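Probable leucine/isoleucine/valine-binding protein (Rhodopirellula baltica, PDB 4KV7) probably binds a branched-chain amino acid or a similar small ligand, as in the periplasmic solute-binding proteins of ABC transporters, though its function is not established. Local coordinates at residues A[18-23]-A[88-93]; A[110-115]-A[129-134]; A[76-81]-A[102-107]; A[39-44]-A[307-312]. The protein carries 1 engineered substitution. All blocks are in the same frame, centred on the assembly; numbering follows the deposited sequence. Where two conformers were deposited one is given.

Contact 1: residues A[18-23]-A[88-93]; sequences LKFGMS and AVVGNV
Gly-21 and Val-89 form a single backbone bridge, their CA atoms 4.5 Å apart, between segments that run the same way at about 25° to each other. Gly-21 uses both of its polar backbone atoms: its N donates to Ala-88 O at 2.9 Å in an almost straight bond, and its O accepts from Val-90 N at 2.8 Å. Beyond Val-90 the chain turns at Gly-91, which has a positive phi, and a side chain takes over the pairing. Asn-92 has its CG beside its own backbone N (chi1 -75°), which brings OD1 within 2.9 Å of Ser-23 N. That donor stands well above the carbonyl plane of the amide, not on a lone pair. Selenomethionine Met-22 slides past Asn-92 in the opposite direction; its chain is bent at the end, and CE comes to rest 3.3 Å from Val-90 O. At the start of the contact, Phe-20 turns the edge of its ring to Ala-88, with CD1 3.8 Å from the Ala-88 CB. The N of Ala-88 is buried here without a partner. Ser-23 OG is gripped beyond the segments by Asp-66 and Asn-76. On its far edge strand 16-24 pairs with strand 57-65, so it lies between that strand and strand 89-90, second from the edge, in the 2-1-3 order expected of the Rossmann-like lobe of a periplasmic binding protein. Leu-313 of helix 301-319 packs on Phe-20 and Val-90, while Met-77 of helix 70-81 covers Val-89 and Asn-92.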
loop_
_atom_site.group_PDB
_atom_site.type_symbol
_atom_site.label_atom_id
_atom_site.label_comp_id
_atom_site.label_asym_id
_atom_site.label_seq_id
_atom_site.Cartn_x
_atom_site.Cartn_y
_atom_site.Cartn_z
ATOM N N LEU A 18 -7.396 7.229 -23.295
ATOM C CA LEU A 18 -6.173 6.916 -22.559
ATOM C C LEU A 18 -6.432 5.720 -21.658
ATOM O O LEU A 18 -7.090 5.845 -20.629
ATOM C CB LEU A 18 -5.718 8.120 -21.730
ATOM C CG LEU A 18 -5.525 9.437 -22.482
ATOM C CD1 LEU A 18 -5.091 10.537 -21.518
ATOM C CD2 LEU A 18 -4.513 9.280 -23.613
ATOM N N LYS A 19 -5.917 4.559 -22.056
ATOM C CA LYS A 19 -6.141 3.316 -21.322
ATOM C C LYS A 19 -5.039 3.026 -20.318
ATOM O O LYS A 19 -3.858 2.975 -20.670
ATOM C CB LYS A 19 -6.261 2.142 -22.299
ATOM C CG LYS A 19 -7.520 2.158 -23.160
ATOM C CD LYS A 19 -7.557 1.004 -24.161
ATOM C CE LYS A 19 -6.473 1.147 -25.203
ATOM N NZ LYS A 19 -6.543 0.066 -26.242
ATOM N N PHE A 20 -5.442 2.829 -19.073
ATOM C CA PHE A 20 -4.528 2.414 -18.022
ATOM C C PHE A 20 -4.939 1.041 -17.519
ATOM O O PHE A 20 -6.126 0.719 -17.495
ATOM C CB PHE A 20 -4.521 3.458 -16.909
ATOM C CG PHE A 20 -3.969 4.767 -17.366
ATOM C CD1 PHE A 20 -2.600 4.921 -17.528
ATOM C CD2 PHE A 20 -4.807 5.806 -17.734
ATOM C CE1 PHE A 20 -2.071 6.103 -17.993
ATOM C CE2 PHE A 20 -4.282 6.999 -18.204
ATOM C CZ PHE A 20 -2.912 7.148 -18.339
ATOM N N GLY A 21 -3.966 0.219 -17.142
ATOM C CA GLY A 21 -4.267 -1.126 -16.693
ATOM C C GLY A 21 -3.991 -1.338 -15.221
ATOM O O GLY A 21 -3.252 -0.581 -14.594
HETATM N N MSE A 22 -4.593 -2.385 -14.672
HETATM C CA MSE A 22 -4.389 -2.779 -13.287
HETATM C C MSE A 22 -4.671 -4.265 -13.177
HETATM O O MSE A 22 -5.651 -4.748 -13.745
HETATM C CB MSE A 22 -5.338 -1.973 -12.391
HETATM C CG MSE A 22 -5.305 -2.314 -10.893
HETATM SE SE MSE A 22 -6.748 -1.446 -9.832
HETATM C CE MSE A 22 -6.052 0.364 -9.913
ATOM N N SER A 23 -3.786 -4.995 -12.498
ATOM C CA SER A 23 -4.054 -6.379 -12.101
ATOM C C SER A 23 -4.037 -6.377 -10.590
ATOM O O SER A 23 -3.074 -5.914 -9.992
ATOM C CB SER A 23 -2.983 -7.320 -12.636
ATOM O OG SER A 23 -3.282 -8.664 -12.304
ATOM N N ALA A 88 0.086 2.580 -19.037
ATOM C CA ALA A 88 0.769 2.346 -17.772
ATOM C C ALA A 88 -0.060 1.342 -16.990
ATOM O O ALA A 88 -1.270 1.218 -17.225
ATOM C CB ALA A 88 0.915 3.641 -16.976
ATOM N N VAL A 89 0.587 0.626 -16.074
ATOM C CA VAL A 89 -0.075 -0.297 -15.164
ATOM C C VAL A 89 0.015 0.362 -13.798
ATOM O O VAL A 89 1.112 0.643 -13.294
ATOM C CB VAL A 89 0.592 -1.680 -15.173
ATOM C CG1 VAL A 89 0.021 -2.552 -14.069
ATOM C CG2 VAL A 89 0.390 -2.361 -16.537
ATOM N N VAL A 90 -1.143 0.627 -13.204
ATOM C CA VAL A 90 -1.219 1.531 -12.061
ATOM C C VAL A 90 -1.885 0.888 -10.854
ATOM O O VAL A 90 -2.942 0.257 -10.950
ATOM C CB VAL A 90 -1.954 2.851 -12.420
ATOM C CG1 VAL A 90 -1.295 3.513 -13.616
ATOM C CG2 VAL A 90 -3.427 2.611 -12.708
ATOM N N GLY A 91 -1.241 1.038 -9.702
ATOM C CA GLY A 91 -1.852 0.671 -8.441
ATOM C C GLY A 91 -2.007 -0.797 -8.092
ATOM O O GLY A 91 -2.747 -1.106 -7.164
ATOM N N ASN A 92 -1.325 -1.698 -8.802
ATOM C CA ASN A 92 -1.477 -3.130 -8.521
ATOM C C ASN A 92 -1.175 -3.438 -7.059
ATOM O O ASN A 92 -0.182 -2.954 -6.518
ATOM C CB ASN A 92 -0.482 -3.961 -9.322
ATOM C CG ASN A 92 -0.828 -4.090 -10.789
ATOM O OD1 ASN A 92 -1.712 -3.408 -11.335
ATOM N ND2 ASN A 92 -0.104 -4.986 -11.453
ATOM N N VAL A 93 -1.987 -4.267 -6.429
ATOM C CA VAL A 93 -1.736 -4.704 -5.059
ATOM C C VAL A 93 -0.734 -5.856 -4.981
ATOM O O VAL A 93 -0.916 -6.887 -5.630
ATOM C CB VAL A 93 -3.071 -5.153 -4.404
ATOM C CG1 VAL A 93 -2.843 -5.989 -3.152
ATOM C CG2 VAL A 93 -3.926 -3.943 -4.096
#

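Contact 2: residues A[110-115]-A[129-134]; sequences TPFFGA and EFVINY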
loop_
_atom_site.group_PDB
_atom_site.type_symbol
_atom_site.label_atom_id
_atom_site.label_comp_id
_atom_site.label_asym_id
_atom_site.label_seq_id
_atom_site.Cartn_x
_atom_site.Cartn_y
_atom_site.Cartn_z
ATOM N N THR A 110 6.492 -0.634 -20.244
ATOM C CA THR A 110 5.259 -0.062 -19.725
ATOM C C THR A 110 5.495 0.445 -18.308
ATOM O O THR A 110 5.883 -0.333 -17.440
ATOM C CB THR A 110 4.145 -1.129 -19.663
ATOM O OG1 THR A 110 3.952 -1.717 -20.957
ATOM C CG2 THR A 110 2.833 -0.522 -19.188
ATOM N N PRO A 111 5.246 1.742 -18.051
ATOM C CA PRO A 111 5.400 2.248 -16.678
ATOM C C PRO A 111 4.537 1.463 -15.697
ATOM O O PRO A 111 3.381 1.144 -15.988
ATOM C CB PRO A 111 4.926 3.699 -16.785
ATOM C CG PRO A 111 5.191 4.073 -18.209
ATOM C CD PRO A 111 4.933 2.818 -19.009
ATOM N N PHE A 112 5.123 1.147 -14.545
ATOM C CA PHE A 112 4.487 0.372 -13.495
ATOM C C PHE A 112 4.443 1.332 -12.299
ATOM O O PHE A 112 5.426 1.473 -11.557
ATOM C CB PHE A 112 5.323 -0.881 -13.207
ATOM C CG PHE A 112 4.643 -1.891 -12.321
ATOM C CD1 PHE A 112 3.757 -2.819 -12.848
ATOM C CD2 PHE A 112 4.898 -1.924 -10.962
ATOM C CE1 PHE A 112 3.137 -3.750 -12.033
ATOM C CE2 PHE A 112 4.280 -2.863 -10.144
ATOM C CZ PHE A 112 3.406 -3.772 -10.685
ATOM N N PHE A 113 3.322 2.039 -12.154
ATOM C CA PHE A 113 3.263 3.235 -11.320
ATOM C C PHE A 113 2.322 3.090 -10.132
ATOM O O PHE A 113 1.175 2.659 -10.281
ATOM C CB PHE A 113 2.837 4.457 -12.152
ATOM C CG PHE A 113 2.637 5.693 -11.320
ATOM C CD1 PHE A 113 3.712 6.254 -10.653
ATOM C CD2 PHE A 113 1.385 6.276 -11.170
ATOM C CE1 PHE A 113 3.549 7.365 -9.851
ATOM C CE2 PHE A 113 1.216 7.393 -10.378
ATOM C CZ PHE A 113 2.296 7.939 -9.713
ATOM N N GLY A 114 2.820 3.439 -8.947
ATOM C CA GLY A 114 1.983 3.525 -7.763
ATOM C C GLY A 114 1.491 2.206 -7.210
ATOM O O GLY A 114 0.410 2.140 -6.623
ATOM N N ALA A 115 2.278 1.152 -7.378
ATOM C CA ALA A 115 1.886 -0.155 -6.858
ATOM C C ALA A 115 1.673 -0.130 -5.338
ATOM O O ALA A 115 2.463 0.462 -4.594
ATOM C CB ALA A 115 2.918 -1.192 -7.239
ATOM N N GLU A 129 13.707 0.199 -14.003
ATOM C CA GLU A 129 13.646 1.557 -14.537
ATOM C C GLU A 129 12.211 2.041 -14.768
ATOM O O GLU A 129 11.931 3.233 -14.656
ATOM C CB GLU A 129 14.471 1.675 -15.828
ATOM C CG GLU A 129 13.776 1.166 -17.084
ATOM C CD GLU A 129 14.741 0.761 -18.188
ATOM O OE1 GLU A 129 15.197 -0.402 -18.178
ATOM O OE2 GLU A 129 15.035 1.597 -19.070
ATOM N N PHE A 130 11.308 1.115 -15.076
ATOM C CA PHE A 130 9.907 1.461 -15.340
ATOM C C PHE A 130 9.030 1.455 -14.104
ATOM O O PHE A 130 7.845 1.779 -14.170
ATOM C CB PHE A 130 9.324 0.554 -16.419
ATOM C CG PHE A 130 9.876 0.843 -17.767
ATOM C CD1 PHE A 130 9.403 1.921 -18.496
ATOM C CD2 PHE A 130 10.890 0.067 -18.302
ATOM C CE1 PHE A 130 9.920 2.219 -19.732
ATOM C CE2 PHE A 130 11.417 0.361 -19.542
ATOM C CZ PHE A 130 10.929 1.441 -20.252
ATOM N N VAL A 131 9.618 1.118 -12.967
ATOM C CA VAL A 131 8.872 1.065 -11.720
ATOM C C VAL A 131 9.011 2.385 -10.965
ATOM O O VAL A 131 10.114 2.753 -10.521
ATOM C CB VAL A 131 9.331 -0.107 -10.837
ATOM C CG1 VAL A 131 8.543 -0.139 -9.538
ATOM C CG2 VAL A 131 9.185 -1.424 -11.583
ATOM N N ILE A 132 7.898 3.098 -10.826
ATOM C CA ILE A 132 7.878 4.411 -10.194
ATOM C C ILE A 132 6.835 4.382 -9.094
ATOM O O ILE A 132 5.687 3.997 -9.322
ATOM C CB ILE A 132 7.577 5.520 -11.212
ATOM C CG1 ILE A 132 8.647 5.511 -12.309
ATOM C CG2 ILE A 132 7.519 6.875 -10.530
ATOM C CD1 ILE A 132 8.500 6.612 -13.340
ATOM N N ASN A 133 7.256 4.758 -7.891
ATOM C CA ASN A 133 6.461 4.585 -6.685
ATOM C C ASN A 133 6.033 5.904 -6.068
ATOM O O ASN A 133 6.771 6.887 -6.115
ATOM C CB ASN A 133 7.275 3.806 -5.651
ATOM C CG ASN A 133 7.786 2.494 -6.198
ATOM O OD1 ASN A 133 6.999 1.606 -6.535
ATOM N ND2 ASN A 133 9.110 2.352 -6.281
ATOM N N TYR A 134 4.838 5.909 -5.479
ATOM C CA TYR A 134 4.414 6.982 -4.587
ATOM C C TYR A 134 4.874 6.730 -3.141
ATOM O O TYR A 134 5.507 7.581 -2.521
ATOM C CB TYR A 134 2.871 7.196 -4.625
ATOM C CG TYR A 134 2.407 7.829 -3.333
ATOM C CD1 TYR A 134 2.730 9.144 -3.036
ATOM C CD2 TYR A 134 1.722 7.091 -2.376
ATOM C CE1 TYR A 134 2.385 9.719 -1.820
ATOM C CE2 TYR A 134 1.370 7.652 -1.158
ATOM C CZ TYR A 134 1.706 8.967 -0.884
ATOM O OH TYR A 134 1.382 9.552 0.327
HETATM O O HOH W 1 5.032 1.010 -8.588
HETATM O O HOH W 2 3.465 3.655 -4.744
HETATM O O HOH W 3 5.114 1.408 -4.522
#
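The ring of Phe-130 lies beneath the backbone of Thr-110, whose N sits 4.2 Å above the plane of that ring and toward its rim. Phe-112 takes Val-131 CG1 at its ring edge, while its side chain packs on Ala-101, Ile-102 and Ala-105 of helix 95-107. Phe-113 goes to the other side of the sheet with Ile-132: its CG is anti to the backbone N (chi1 175°), and CD1 reaches Ile-132 CG2 at 3.9 Å, the two side chains crossing at a slant. A serine in place of Phe-113 would probably open a gap between Ile-132 and helix 301-319, where Val-309 and Ile-312 would lose the ring they pack on. Between the strands the ladder is parallel. Phe-112 N donates to Phe-130 O at 2.8 Å, Ile-132 N to Phe-112 O at 3.0 Å, and Gly-114 N to Ile-132 O at 2.9 Å. Past Gly-114 the chains part and waters fill in: one accepts from Ala-115 N at 3.0 Å and lies close to Asn-133 OD1, another accepts from Tyr-134 N at 2.7 Å. Asn-133 ND2 is held by Leu-122 O. The chemistry thus changes along the pair, from direct amide bonds walled by hydrophobic side chains on both faces to a water-bridged end, where buried backbone groups are served by solvent molecules instead of by the partner strand.

Contact 3: residues A[76-81]-A[102-107]; sequences NMHRLT and IPIAQQ
Ile-104 supplies most of the apolar contact, pushing its branched side chain between Met-77, His-78 and Thr-81 of the facing helix. Its CD1 lies 3.8 Å from Met-77 CB. The selenomethionine chain of Met-77, bent twice, carries CE round to Ala-105 CB at 4.1 Å. Then comes a CH-pi contact: Ile-104 CD1 sits over one face of the His-78 imidazole, 3.9 Å from the ring centroid and 23° off its normal, and the two side chains cross at about a right angle. At the edge of the same ring, near its plane, Gln-107 NE2 lies 4.0 Å from His-78 CE1. With only an alanine in place of Ile-104, the imidazole would probably lose its cover on that face and a gap open beside Met-77 and Thr-81.

The two segments run nearly parallel, with a signed crossing angle of -21° and axes 9.6 Å apart. They come from helices 70-81 and 95-107, which follow each other on either side of strand 89-90 in the sequence. Helix 95-107 is the connection of a beta-alpha-beta crossover from that strand to its parallel neighbour 112-113, where Phe-112 touches Ile-102 and Ala-105.

The one side-chain hydrogen bond between residues of these segments lies within helix 76-81. Thr-81 OG1 stands between its backbone N and carbonyl carbon (chi1 57°), from where it bonds Met-77 O at 2.8 Å. Thr-81 N reaches that oxygen from the opposite face of its carbonyl plane, gripping it twice. The same hydroxyl lies 3.8 Å from Ile-104 CG2, and the backbone O of Thr-81 accepts from Arg-326.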
loop_
_atom_site.group_PDB
_atom_site.type_symbol
_atom_site.label_atom_id
_atom_site.label_comp_id
_atom_site.label_asym_id
_atom_site.label_seq_id
_atom_site.Cartn_x
_atom_site.Cartn_y
_atom_site.Cartn_z
ATOM N N ASN A 76 -2.752 -11.801 -16.703
ATOM C CA ASN A 76 -3.387 -10.488 -16.708
ATOM C C ASN A 76 -2.443 -9.432 -17.278
ATOM O O ASN A 76 -2.847 -8.597 -18.079
ATOM C CB ASN A 76 -3.783 -10.065 -15.293
ATOM C CG ASN A 76 -5.003 -10.792 -14.764
ATOM O OD1 ASN A 76 -5.621 -11.579 -15.459
ATOM N ND2 ASN A 76 -5.358 -10.512 -13.517
HETATM N N MSE A 77 -1.180 -9.477 -16.857
HETATM C CA MSE A 77 -0.200 -8.491 -17.292
HETATM C C MSE A 77 0.106 -8.630 -18.778
HETATM O O MSE A 77 0.302 -7.635 -19.473
HETATM C CB MSE A 77 1.079 -8.592 -16.467
HETATM C CG MSE A 77 0.904 -8.089 -15.029
HETATM SE SE MSE A 77 0.627 -6.158 -14.914
HETATM C CE MSE A 77 2.321 -5.638 -15.792
ATOM N N HIS A 78 0.152 -9.863 -19.268
ATOM C CA HIS A 78 0.343 -10.069 -20.696
ATOM C C HIS A 78 -0.819 -9.458 -21.480
ATOM O O HIS A 78 -0.603 -8.793 -22.486
ATOM C CB HIS A 78 0.529 -11.552 -21.022
ATOM C CG HIS A 78 1.881 -12.078 -20.650
ATOM N ND1 HIS A 78 3.044 -11.591 -21.208
ATOM C CD2 HIS A 78 2.258 -13.036 -19.772
ATOM C CE1 HIS A 78 4.079 -12.229 -20.691
ATOM N NE2 HIS A 78 3.629 -13.117 -19.823
ATOM N N ARG A 79 -2.043 -9.653 -21.000
ATOM C CA ARG A 79 -3.202 -9.095 -21.688
ATOM C C ARG A 79 -3.200 -7.567 -21.650
ATOM O O ARG A 79 -3.482 -6.917 -22.660
ATOM C CB ARG A 79 -4.513 -9.663 -21.122
ATOM C CG ARG A 79 -4.715 -11.154 -21.393
ATOM C CD ARG A 79 -6.188 -11.531 -21.577
ATOM N NE ARG A 79 -7.016 -11.129 -20.440
ATOM C CZ ARG A 79 -7.179 -11.848 -19.334
ATOM N NH1 ARG A 79 -6.557 -13.012 -19.197
ATOM N NH2 ARG A 79 -7.957 -11.398 -18.358
ATOM N N LEU A 80 -2.865 -6.993 -20.500
ATOM C CA LEU A 80 -2.857 -5.542 -20.355
ATOM C C LEU A 80 -1.817 -4.892 -21.261
ATOM O O LEU A 80 -2.085 -3.867 -21.887
ATOM C CB LEU A 80 -2.603 -5.139 -18.897
ATOM C CG LEU A 80 -3.736 -5.471 -17.927
ATOM C CD1 LEU A 80 -3.258 -5.280 -16.501
ATOM C CD2 LEU A 80 -4.945 -4.604 -18.217
ATOM N N THR A 81 -0.630 -5.488 -21.338
ATOM C CA THR A 81 0.463 -4.882 -22.098
ATOM C C THR A 81 0.404 -5.217 -23.587
ATOM O O THR A 81 0.835 -4.424 -24.425
ATOM C CB THR A 81 1.846 -5.277 -21.541
ATOM O OG1 THR A 81 1.977 -6.704 -21.537
ATOM C CG2 THR A 81 2.025 -4.741 -20.127
ATOM N N ILE A 102 6.419 -7.196 -12.778
ATOM C CA ILE A 102 7.437 -6.239 -13.190
ATOM C C ILE A 102 8.247 -6.632 -14.434
ATOM O O ILE A 102 8.441 -5.793 -15.314
ATOM C CB ILE A 102 8.321 -5.821 -11.998
ATOM C CG1 ILE A 102 7.511 -4.900 -11.080
ATOM C CG2 ILE A 102 9.580 -5.115 -12.473
ATOM C CD1 ILE A 102 8.127 -4.682 -9.711
ATOM N N PRO A 103 8.704 -7.899 -14.541
ATOM C CA PRO A 103 9.443 -8.238 -15.765
ATOM C C PRO A 103 8.613 -8.055 -17.036
ATOM O O PRO A 103 9.166 -7.755 -18.091
ATOM C CB PRO A 103 9.794 -9.713 -15.565
ATOM C CG PRO A 103 9.836 -9.882 -14.077
ATOM C CD PRO A 103 8.765 -8.988 -13.545
ATOM N N ILE A 104 7.302 -8.239 -16.933
ATOM C CA ILE A 104 6.423 -8.074 -18.084
ATOM C C ILE A 104 6.292 -6.590 -18.436
ATOM O O ILE A 104 6.352 -6.214 -19.606
ATOM C CB ILE A 104 5.055 -8.738 -17.833
ATOM C CG1 ILE A 104 5.254 -10.237 -17.580
ATOM C CG2 ILE A 104 4.130 -8.514 -19.019
ATOM C CD1 ILE A 104 4.044 -10.955 -17.007
ATOM N N ALA A 105 6.148 -5.743 -17.423
ATOM C CA ALA A 105 6.141 -4.299 -17.637
ATOM C C ALA A 105 7.465 -3.836 -18.240
ATOM O O ALA A 105 7.481 -3.052 -19.191
ATOM C CB ALA A 105 5.849 -3.563 -16.340
ATOM N N GLN A 106 8.576 -4.337 -17.709
ATOM C CA GLN A 106 9.891 -3.955 -18.211
ATOM C C GLN A 106 10.100 -4.342 -19.668
ATOM O O GLN A 106 10.569 -3.534 -20.471
ATOM C CB GLN A 106 10.989 -4.567 -17.350
ATOM C CG GLN A 106 11.086 -3.943 -15.977
ATOM C CD GLN A 106 12.035 -4.691 -15.079
ATOM O OE1 GLN A 106 12.331 -5.862 -15.306
ATOM N NE2 GLN A 106 12.517 -4.025 -14.051
ATOM N N GLN A 107 9.747 -5.576 -20.019
ATOM C CA GLN A 107 9.986 -6.040 -21.381
ATOM C C GLN A 107 9.114 -5.322 -22.404
ATOM O O GLN A 107 9.492 -5.201 -23.562
ATOM C CB GLN A 107 9.894 -7.568 -21.498
ATOM C CG GLN A 107 8.564 -8.201 -21.156
ATOM C CD GLN A 107 8.726 -9.658 -20.737
ATOM O OE1 GLN A 107 9.802 -10.074 -20.306
ATOM N NE2 GLN A 107 7.656 -10.438 -20.863
#

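Contact 4: residues A[39-44]-A[307-312]; sequences HGILAA and YIVGRI
Tyr-307 lays its ring alongside helix 39-44, with CG anti to the backbone N (chi1 176°). The edge of the ring is turned to Gly-40 O, while Ala-44 CB meets CD1 obliquely at 3.7 Å. Over one face of the same ring passes Arg-311, its CG 3.5 Å above the plane, before the guanidinium swings round to donate from NH1 to Tyr-307 OH at 2.9 Å, with the hydroxyl in the guanidinium plane. Glu-47 also bonds that hydroxyl and Glu-285 pairs with the arginine, so the phenol end is well anchored. On the other flank Ile-41 crosses Val-309 at a slant; its CD1 reaches Val-309 CG1 at 3.6 Å and Gly-310 N at 3.5 Å. Between these flanks the backbones come together: Ala-44 CB rests 3.8 Å from Gly-310 CA, and Gly-40 O takes a CA-H...O contact from Tyr-307 CA at 3.3 Å. A CB on either glycine would clash. With axes 7.2 Å apart and a crossing angle of -40°, this is close helix packing of the small-xxx-small kind, built on Gly-40 and Ala-44, and it joins a late helix of the chain to the N-terminal part of a periplasmic binding protein fold.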
loop_
_atom_site.group_PDB
_atom_site.type_symbol
_atom_site.label_atom_id
_atom_site.label_comp_id
_atom_site.label_asym_id
_atom_site.label_seq_id
_atom_site.Cartn_x
_atom_site.Cartn_y
_atom_site.Cartn_z
ATOM N N HIS A 39 -11.214 1.911 -6.500
ATOM C CA HIS A 39 -12.130 3.019 -6.262
ATOM C C HIS A 39 -11.406 4.360 -6.155
ATOM O O HIS A 39 -11.900 5.373 -6.652
ATOM C CB HIS A 39 -12.973 2.790 -5.012
ATOM C CG HIS A 39 -14.078 1.799 -5.196
ATOM N ND1 HIS A 39 -14.871 1.768 -6.321
ATOM C CD2 HIS A 39 -14.537 0.820 -4.381
ATOM C CE1 HIS A 39 -15.768 0.804 -6.195
ATOM N NE2 HIS A 39 -15.591 0.220 -5.024
ATOM N N GLY A 40 -10.265 4.389 -5.472
ATOM C CA GLY A 40 -9.522 5.633 -5.329
ATOM C C GLY A 40 -9.051 6.179 -6.666
ATOM O O GLY A 40 -9.182 7.376 -6.940
ATOM N N ILE A 41 -8.504 5.298 -7.498
ATOM C CA ILE A 41 -8.091 5.687 -8.842
ATOM C C ILE A 41 -9.293 6.184 -9.649
ATOM O O ILE A 41 -9.228 7.221 -10.320
ATOM C CB ILE A 41 -7.407 4.504 -9.570
ATOM C CG1 ILE A 41 -6.048 4.204 -8.940
ATOM C CG2 ILE A 41 -7.275 4.780 -11.073
ATOM C CD1 ILE A 41 -4.959 5.125 -9.402
ATOM N N LEU A 42 -10.395 5.449 -9.593
ATOM C CA LEU A 42 -11.564 5.845 -10.363
ATOM C C LEU A 42 -12.171 7.150 -9.873
ATOM O O LEU A 42 -12.683 7.933 -10.669
ATOM C CB LEU A 42 -12.607 4.729 -10.378
ATOM C CG LEU A 42 -12.217 3.481 -11.176
ATOM C CD1 LEU A 42 -13.272 2.397 -11.028
ATOM C CD2 LEU A 42 -12.000 3.817 -12.655
ATOM N N ALA A 43 -12.098 7.408 -8.571
ATOM C CA ALA A 43 -12.587 8.680 -8.050
ATOM C C ALA A 43 -11.722 9.830 -8.578
ATOM O O ALA A 43 -12.233 10.896 -8.936
ATOM C CB ALA A 43 -12.606 8.676 -6.535
ATOM N N ALA A 44 -10.409 9.604 -8.636
ATOM C CA ALA A 44 -9.501 10.598 -9.220
ATOM C C ALA A 44 -9.818 10.819 -10.701
ATOM O O ALA A 44 -9.835 11.949 -11.182
ATOM C CB ALA A 44 -8.050 10.183 -9.037
ATOM N N TYR A 307 -6.409 7.324 -4.788
ATOM C CA TYR A 307 -6.710 8.674 -5.232
ATOM C C TYR A 307 -5.437 9.489 -5.461
ATOM O O TYR A 307 -5.313 10.198 -6.458
ATOM C CB TYR A 307 -7.651 9.360 -4.234
ATOM C CG TYR A 307 -7.931 10.798 -4.572
ATOM C CD1 TYR A 307 -8.875 11.133 -5.534
ATOM C CD2 TYR A 307 -7.242 11.828 -3.939
ATOM C CE1 TYR A 307 -9.123 12.454 -5.855
ATOM C CE2 TYR A 307 -7.492 13.148 -4.247
ATOM C CZ TYR A 307 -8.421 13.455 -5.208
ATOM O OH TYR A 307 -8.634 14.785 -5.489
ATOM N N ILE A 308 -4.489 9.398 -4.534
ATOM C CA ILE A 308 -3.199 10.078 -4.668
ATOM C C ILE A 308 -2.454 9.612 -5.916
ATOM O O ILE A 308 -1.942 10.435 -6.683
ATOM C CB ILE A 308 -2.339 9.864 -3.416
ATOM C CG1 ILE A 308 -2.924 10.680 -2.268
ATOM C CG2 ILE A 308 -0.875 10.240 -3.678
ATOM C CD1 ILE A 308 -2.412 10.312 -0.891
ATOM N N VAL A 309 -2.418 8.306 -6.133
ATOM C CA VAL A 309 -1.812 7.757 -7.334
ATOM C C VAL A 309 -2.481 8.325 -8.595
ATOM O O VAL A 309 -1.795 8.764 -9.526
ATOM C CB VAL A 309 -1.845 6.220 -7.288
ATOM C CG1 VAL A 309 -1.444 5.626 -8.622
ATOM C CG2 VAL A 309 -0.921 5.718 -6.194
ATOM N N GLY A 310 -3.812 8.326 -8.627
ATOM C CA GLY A 310 -4.539 8.890 -9.750
ATOM C C GLY A 310 -4.223 10.364 -9.955
ATOM O O GLY A 310 -4.024 10.813 -11.093
ATOM N N ARG A 311 -4.175 11.128 -8.865
ATOM C CA ARG A 311 -3.859 12.553 -8.942
ATOM C C ARG A 311 -2.472 12.800 -9.523
ATOM O O ARG A 311 -2.290 13.680 -10.358
ATOM C CB ARG A 311 -3.966 13.215 -7.562
ATOM C CG ARG A 311 -5.383 13.528 -7.085
ATOM C CD ARG A 311 -5.981 14.714 -7.825
ATOM N NE ARG A 311 -5.192 15.920 -7.597
ATOM C CZ ARG A 311 -5.341 16.729 -6.551
ATOM N NH1 ARG A 311 -6.272 16.483 -5.635
ATOM N NH2 ARG A 311 -4.570 17.803 -6.427
ATOM N N ILE A 312 -1.486 12.027 -9.078
ATOM C CA ILE A 312 -0.128 12.191 -9.587
ATOM C C ILE A 312 -0.043 11.824 -11.065
ATOM O O ILE A 312 0.579 12.536 -11.855
ATOM C CB ILE A 312 0.888 11.377 -8.768
ATOM C CG1 ILE A 312 0.906 11.864 -7.316
ATOM C CG2 ILE A 312 2.280 11.468 -9.387
ATOM C CD1 ILE A 312 1.666 10.958 -6.376
#

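How the contacts relate
Contacts 1 and 2, with centres 10 Å apart, are joined through strand 89-90, which bonds to strand 112-113 through Val-89. The run of strands is therefore 57-65, 16-24, 89-90, 112-113, 131-132. The centre of contact 3 is about 10 Å from that of contact 1, where helices 70-81 and 95-107 cover one face of these strands. Contact 4 is on the other face, touching contacts 1 and 2, its centre 21 Å from that of contact 3. Along the chain the segments of contact 1 alternate with those of contacts 3 and 4, and contact 3 closes before contact 2 opens; both nest inside the loop contact 4 closes, so the late helix 301-319 completes an alpha/beta/alpha lobe.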